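Local coordinates for protein BsaWI endonuclease (Geobacillus stearothermophilus, PDB 4ZSF) that is a restriction endonuclease of the PD-(D/E)XK type that binds DNA and probably cleaves it with the help of metal ions, at residues Lys136-Ile139 and Val143-Leu146; Arg250-Asp255 and Gln261-Glu266. One frame throughout, in Å; residues are numbered along the deposited sequence. Where two conformers were deposited one is given.

Interaction 1 of 2, residues Lys136-Ile139 and Val143-Leu146; sequences KEQI and VFDL
V143 and Q138 meet where the chain leaves the end of helix 129-140, and a backbone bond ties them together. V143 N donates to Q138 O at 3.2 Å in an almost straight bond (177° at the hydrogen), reaching five residues back and so closing the turn between the helix and the next strand. The same carbonyl also receives a weak bond from the S141 hydroxyl, which bonds to E137 O as well.

Beyond the backbone, the tighter packing lies on the V143 and F144 side. V143 sends its CB toward the helix; its CG1, set anti to the backbone N (chi1 177°), sits 3.5 Å above one face of the F144 ring, toward the rim. F144 itself is buried, and its CD2 comes 4.1 Å from Q138 CB.

The Q138 side chain makes a looser, partly solvent-exposed margin. It bends at chi2 (-50°), which folds the amide back along the helix: NE2 bonds to W134 O, one turn earlier, and this leaves OE1 turned to the loop. There OE1 merely packs, 3.8 Å from V143 CG2 and also 3.8 Å from F144 CE2, with the amide plane well tilted from that of the ring.

Past F144 the chain enters the sheet: I162 shares backbone hydrogen bonds with both D145 and L146, which makes a classic beta bulge. D145 forms a salt bridge with K165, consistent with these being the aspartate and lysine of a PD-(D/E)XK motif. V143 rests on P178 and F144 on A182 of helix 172-184, F144 also covers C161 and Q163 of strand 155-165, and I139 turns to helix 113-121.

Interaction 2 of 2, residues Arg250-Asp255 and Gln261-Glu266; sequences REAAED and QWFNYE
The fold-back of the C-terminal tail on helix 243-258 of this PD-(D/E)XK nuclease is held by F263, which plugs into the side of the helix between A252 and D255, one turn apart. The contact is mostly carbon on carbon, with A252 O at the ring edge. F263 CE2 approaches A252 O at 3.2 Å, with the oxygen close to the ring plane, so the carbonyl looks at the hydrogen-bearing edge of the ring and not at its face. Next to it F263 CZ packs on A252 CB at 3.7 Å. The other side of the notch is D255, whose CB lies 3.9 Å from F263 CE2; A252 CA and D255 C also sit at the ring edge, in its plane.

The ring gets there with chi1 at -138°, away from the staggered positions. It also stacks with W267 and meets H221 edge-to-face. With an alanine here, the notch at A252 and D255 is likely to be left unfilled, and W267 and H221 would probably lose their ring partner.

Of the D255 side chain, CB is what meets the ring. Its carboxylate is committed to the same closing loop, with OD2 taking a bond from W267 NE1 and a salt bridge from K272, and OD1 pairing with R259. E251 also holds K272, so the end of the chain is pinned to this helix by charge as well as by the buried ring.

Beyond F263 the loop is fastened locally. In an Asx turn, E266 N donates to N264 OD1 at 3.1 Å from well above the carbonyl plane; in return N264 ND2, at 3.2 Å, points in its amide plane to the anti lone pair of E266 OE2.

Both contacts form where a helix ends and the chain folds back on it, but the chemistry differs. Interaction 1 depends on a backbone bond and a partly exposed glutamine, leading into the sheet; interaction 2 depends on a buried phenylalanine ring, with polar bonds reserved for the flanks. The centre of interaction 1 is about 13 Å from the centre of the chain, that of interaction 2 about 25 Å; yet interaction 1 is partly buried, while all three touching residues of interaction 2 are buried. The nearest atom of interaction 1 is about 6 Å from the DNA, that of interaction 2 about 20 Å. Strand 155-165 is common ground: A252 and A253 pack on F159.

Interaction 1 of 2, residues Lys136-Ile139 and Val143-Leu146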
loop_
_atom_site.group_PDB
_atom_site.type_symbol
_atom_site.label_atom_id
_atom_site.label_comp_id
_atom_site.label_asym_id
_atom_site.label_seq_id
_atom_site.Cartn_x
_atom_site.Cartn_y
_atom_site.Cartn_z
ATOM N N LYS A 136 -22.120 -7.847 0.317
ATOM C CA LYS A 136 -21.890 -6.619 -0.444
ATOM C C LYS A 136 -20.814 -5.747 0.238
ATOM O O LYS A 136 -20.005 -5.134 -0.474
ATOM C CB LYS A 136 -23.213 -5.841 -0.629
ATOM C CG LYS A 136 -24.100 -6.403 -1.750
ATOM C CD LYS A 136 -25.512 -5.709 -1.742
ATOM N N GLU A 137 -20.799 -5.724 1.578
ATOM C CA GLU A 137 -19.770 -4.991 2.351
ATOM C C GLU A 137 -18.402 -5.627 2.158
ATOM O O GLU A 137 -17.409 -4.908 2.099
ATOM C CB GLU A 137 -20.051 -4.944 3.895
ATOM C CG GLU A 137 -21.096 -3.905 4.336
ATOM N N GLN A 138 -18.344 -6.964 2.105
ATOM C CA GLN A 138 -17.008 -7.596 1.927
ATOM C C GLN A 138 -16.468 -7.296 0.517
ATOM O O GLN A 138 -15.277 -7.081 0.323
ATOM C CB GLN A 138 -17.078 -9.097 2.129
ATOM C CG GLN A 138 -17.759 -9.497 3.416
ATOM C CD GLN A 138 -17.190 -8.752 4.607
ATOM O OE1 GLN A 138 -15.977 -8.785 4.865
ATOM N NE2 GLN A 138 -18.057 -7.999 5.304
ATOM N N ILE A 139 -17.365 -7.292 -0.468
ATOM C CA ILE A 139 -16.999 -7.002 -1.867
ATOM C C ILE A 139 -16.517 -5.548 -1.933
ATOM O O ILE A 139 -15.514 -5.235 -2.566
ATOM C CB ILE A 139 -18.217 -7.220 -2.817
ATOM C CG1 ILE A 139 -18.482 -8.736 -2.959
ATOM C CG2 ILE A 139 -18.003 -6.508 -4.183
ATOM C CD1 ILE A 139 -19.857 -9.104 -3.617
ATOM N N VAL A 143 -12.143 -7.663 0.537
ATOM C CA VAL A 143 -11.637 -8.463 1.606
ATOM C C VAL A 143 -11.244 -9.892 1.187
ATOM O O VAL A 143 -10.255 -10.442 1.697
ATOM C CB VAL A 143 -12.752 -8.519 2.698
ATOM C CG1 VAL A 143 -12.342 -9.358 3.775
ATOM C CG2 VAL A 143 -13.008 -7.111 3.191
ATOM N N PHE A 144 -12.106 -10.522 0.382
ATOM C CA PHE A 144 -11.883 -11.915 -0.069
ATOM C C PHE A 144 -11.634 -11.956 -1.558
ATOM O O PHE A 144 -12.274 -11.232 -2.301
ATOM C CB PHE A 144 -13.095 -12.762 0.296
ATOM C CG PHE A 144 -13.295 -12.832 1.780
ATOM C CD1 PHE A 144 -12.363 -13.499 2.578
ATOM C CD2 PHE A 144 -14.343 -12.135 2.395
ATOM C CE1 PHE A 144 -12.519 -13.489 4.025
ATOM C CE2 PHE A 144 -14.534 -12.164 3.798
ATOM C CZ PHE A 144 -13.607 -12.788 4.612
ATOM N N ASP A 145 -10.793 -12.883 -1.999
ATOM C CA ASP A 145 -10.389 -13.019 -3.396
ATOM C C ASP A 145 -11.409 -13.877 -4.154
ATOM O O ASP A 145 -11.754 -13.620 -5.302
ATOM C CB ASP A 145 -9.002 -13.660 -3.412
ATOM C CG ASP A 145 -7.980 -12.769 -2.701
ATOM O OD1 ASP A 145 -7.927 -11.547 -3.045
ATOM O OD2 ASP A 145 -7.292 -13.240 -1.768
ATOM N N LEU A 146 -11.936 -14.874 -3.457
ATOM C CA LEU A 146 -12.821 -15.846 -4.057
ATOM C C LEU A 146 -13.975 -16.155 -3.102
ATOM O O LEU A 146 -13.828 -16.011 -1.891
ATOM C CB LEU A 146 -12.075 -17.141 -4.332
ATOM C CG LEU A 146 -10.875 -17.044 -5.283
ATOM C CD1 LEU A 146 -10.090 -18.419 -5.323
ATOM C CD2 LEU A 146 -11.476 -16.736 -6.643
#

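Interaction 2 of 2, residues Arg250-Asp255 and Gln261-Glu266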
loop_
_atom_site.group_PDB
_atom_site.type_symbol
_atom_site.label_atom_id
_atom_site.label_comp_id
_atom_site.label_asym_id
_atom_site.label_seq_id
_atom_site.Cartn_x
_atom_site.Cartn_y
_atom_site.Cartn_z
ATOM N N ARG A 250 -16.973 -29.973 0.623
ATOM C CA ARG A 250 -18.182 -30.833 0.673
ATOM C C ARG A 250 -18.816 -30.837 2.065
ATOM O O ARG A 250 -20.066 -30.754 2.246
ATOM C CB ARG A 250 -17.829 -32.274 0.275
ATOM C CG ARG A 250 -17.497 -32.392 -1.214
ATOM C CD ARG A 250 -16.997 -33.818 -1.486
ATOM N NE ARG A 250 -18.111 -34.762 -1.403
ATOM C CZ ARG A 250 -17.971 -36.077 -1.443
ATOM N NH1 ARG A 250 -16.751 -36.593 -1.499
ATOM N NH2 ARG A 250 -19.054 -36.873 -1.425
ATOM N N GLU A 251 -17.929 -30.979 3.052
ATOM C CA GLU A 251 -18.377 -31.067 4.423
ATOM C C GLU A 251 -18.874 -29.709 4.928
ATOM O O GLU A 251 -19.864 -29.647 5.653
ATOM C CB GLU A 251 -17.269 -31.581 5.341
ATOM C CG GLU A 251 -17.866 -31.927 6.707
ATOM C CD GLU A 251 -16.828 -32.414 7.725
ATOM O OE1 GLU A 251 -15.610 -32.487 7.398
ATOM O OE2 GLU A 251 -17.255 -32.713 8.862
ATOM N N ALA A 252 -18.149 -28.646 4.586
ATOM C CA ALA A 252 -18.541 -27.293 4.975
ATOM C C ALA A 252 -19.931 -26.953 4.399
ATOM O O ALA A 252 -20.786 -26.354 5.097
ATOM C CB ALA A 252 -17.493 -26.288 4.457
ATOM N N ALA A 253 -20.144 -27.302 3.129
ATOM C CA ALA A 253 -21.436 -26.923 2.486
ATOM C C ALA A 253 -22.595 -27.619 3.223
ATOM O O ALA A 253 -23.662 -27.009 3.488
ATOM C CB ALA A 253 -21.450 -27.262 0.962
ATOM N N GLU A 254 -22.375 -28.880 3.549
ATOM C CA GLU A 254 -23.379 -29.670 4.240
ATOM C C GLU A 254 -23.734 -29.007 5.572
ATOM O O GLU A 254 -24.908 -28.788 5.897
ATOM C CB GLU A 254 -22.846 -31.093 4.451
ATOM C CG GLU A 254 -23.532 -31.880 5.601
ATOM C CD GLU A 254 -24.992 -32.239 5.317
ATOM O OE1 GLU A 254 -25.359 -32.363 4.121
ATOM O OE2 GLU A 254 -25.774 -32.395 6.305
ATOM N N ASP A 255 -22.701 -28.661 6.323
ATOM C CA ASP A 255 -22.908 -28.118 7.675
ATOM C C ASP A 255 -23.441 -26.691 7.596
ATOM O O ASP A 255 -24.182 -26.293 8.475
ATOM C CB ASP A 255 -21.649 -28.175 8.511
ATOM C CG ASP A 255 -21.363 -29.586 9.042
ATOM O OD1 ASP A 255 -22.236 -30.528 8.951
ATOM O OD2 ASP A 255 -20.256 -29.782 9.558
ATOM N N GLN A 261 -25.611 -22.854 12.736
ATOM C CA GLN A 261 -25.405 -22.221 14.037
ATOM C C GLN A 261 -24.089 -22.699 14.686
ATOM O O GLN A 261 -23.570 -22.048 15.601
ATOM C CB GLN A 261 -26.570 -22.501 14.991
ATOM C CG GLN A 261 -26.751 -23.997 15.405
ATOM C CD GLN A 261 -27.512 -24.859 14.390
ATOM O OE1 GLN A 261 -27.977 -24.378 13.343
ATOM N NE2 GLN A 261 -27.592 -26.151 14.682
ATOM N N TRP A 262 -23.592 -23.842 14.244
ATOM C CA TRP A 262 -22.332 -24.317 14.836
ATOM C C TRP A 262 -21.169 -24.036 13.878
ATOM O O TRP A 262 -20.060 -24.557 14.064
ATOM C CB TRP A 262 -22.434 -25.809 15.229
ATOM C CG TRP A 262 -23.497 -26.007 16.267
ATOM C CD1 TRP A 262 -23.733 -25.228 17.384
ATOM C CD2 TRP A 262 -24.481 -27.031 16.279
ATOM N NE1 TRP A 262 -24.819 -25.705 18.056
ATOM C CE2 TRP A 262 -25.298 -26.814 17.411
ATOM C CE3 TRP A 262 -24.774 -28.102 15.407
ATOM C CZ2 TRP A 262 -26.385 -27.637 17.744
ATOM C CZ3 TRP A 262 -25.864 -28.923 15.739
ATOM C CH2 TRP A 262 -26.649 -28.685 16.904
ATOM N N PHE A 263 -21.375 -23.127 12.919
ATOM C CA PHE A 263 -20.293 -22.807 11.956
ATOM C C PHE A 263 -19.576 -21.522 12.343
ATOM O O PHE A 263 -19.315 -20.688 11.494
ATOM C CB PHE A 263 -20.835 -22.691 10.531
ATOM C CG PHE A 263 -19.918 -23.345 9.500
ATOM C CD1 PHE A 263 -18.569 -23.015 9.455
ATOM C CD2 PHE A 263 -20.406 -24.296 8.605
ATOM C CE1 PHE A 263 -17.679 -23.647 8.531
ATOM C CE2 PHE A 263 -19.549 -24.938 7.692
ATOM C CZ PHE A 263 -18.185 -24.594 7.623
ATOM N N ASN A 264 -19.288 -21.365 13.633
ATOM C CA ASN A 264 -18.405 -20.284 14.103
ATOM C C ASN A 264 -16.943 -20.779 13.973
ATOM O O ASN A 264 -16.673 -21.782 13.301
ATOM C CB ASN A 264 -18.701 -19.858 15.564
ATOM C CG ASN A 264 -18.360 -20.960 16.581
ATOM O OD1 ASN A 264 -18.123 -22.133 16.222
ATOM N ND2 ASN A 264 -18.347 -20.598 17.858
ATOM N N TYR A 265 -16.017 -20.092 14.641
ATOM C CA TYR A 265 -14.596 -20.434 14.512
ATOM C C TYR A 265 -14.272 -21.874 14.947
ATOM O O TYR A 265 -13.254 -22.403 14.553
ATOM C CB TYR A 265 -13.730 -19.391 15.300
ATOM C CG TYR A 265 -13.844 -19.562 16.797
ATOM C CD1 TYR A 265 -13.009 -20.448 17.461
ATOM C CD2 TYR A 265 -14.862 -18.918 17.548
ATOM C CE1 TYR A 265 -13.110 -20.649 18.841
ATOM C CE2 TYR A 265 -14.966 -19.135 18.947
ATOM C CZ TYR A 265 -14.086 -20.011 19.551
ATOM O OH TYR A 265 -14.153 -20.243 20.894
ATOM N N GLU A 266 -15.116 -22.499 15.784
ATOM C CA GLU A 266 -14.798 -23.798 16.325
ATOM C C GLU A 266 -14.917 -24.901 15.293
ATOM O O GLU A 266 -14.297 -25.977 15.435
ATOM C CB GLU A 266 -15.725 -24.143 17.517
ATOM C CG GLU A 266 -15.570 -23.173 18.662
ATOM C CD GLU A 266 -16.521 -23.532 19.785
ATOM O OE1 GLU A 266 -16.175 -24.446 20.582
ATOM O OE2 GLU A 266 -17.590 -22.905 19.878
#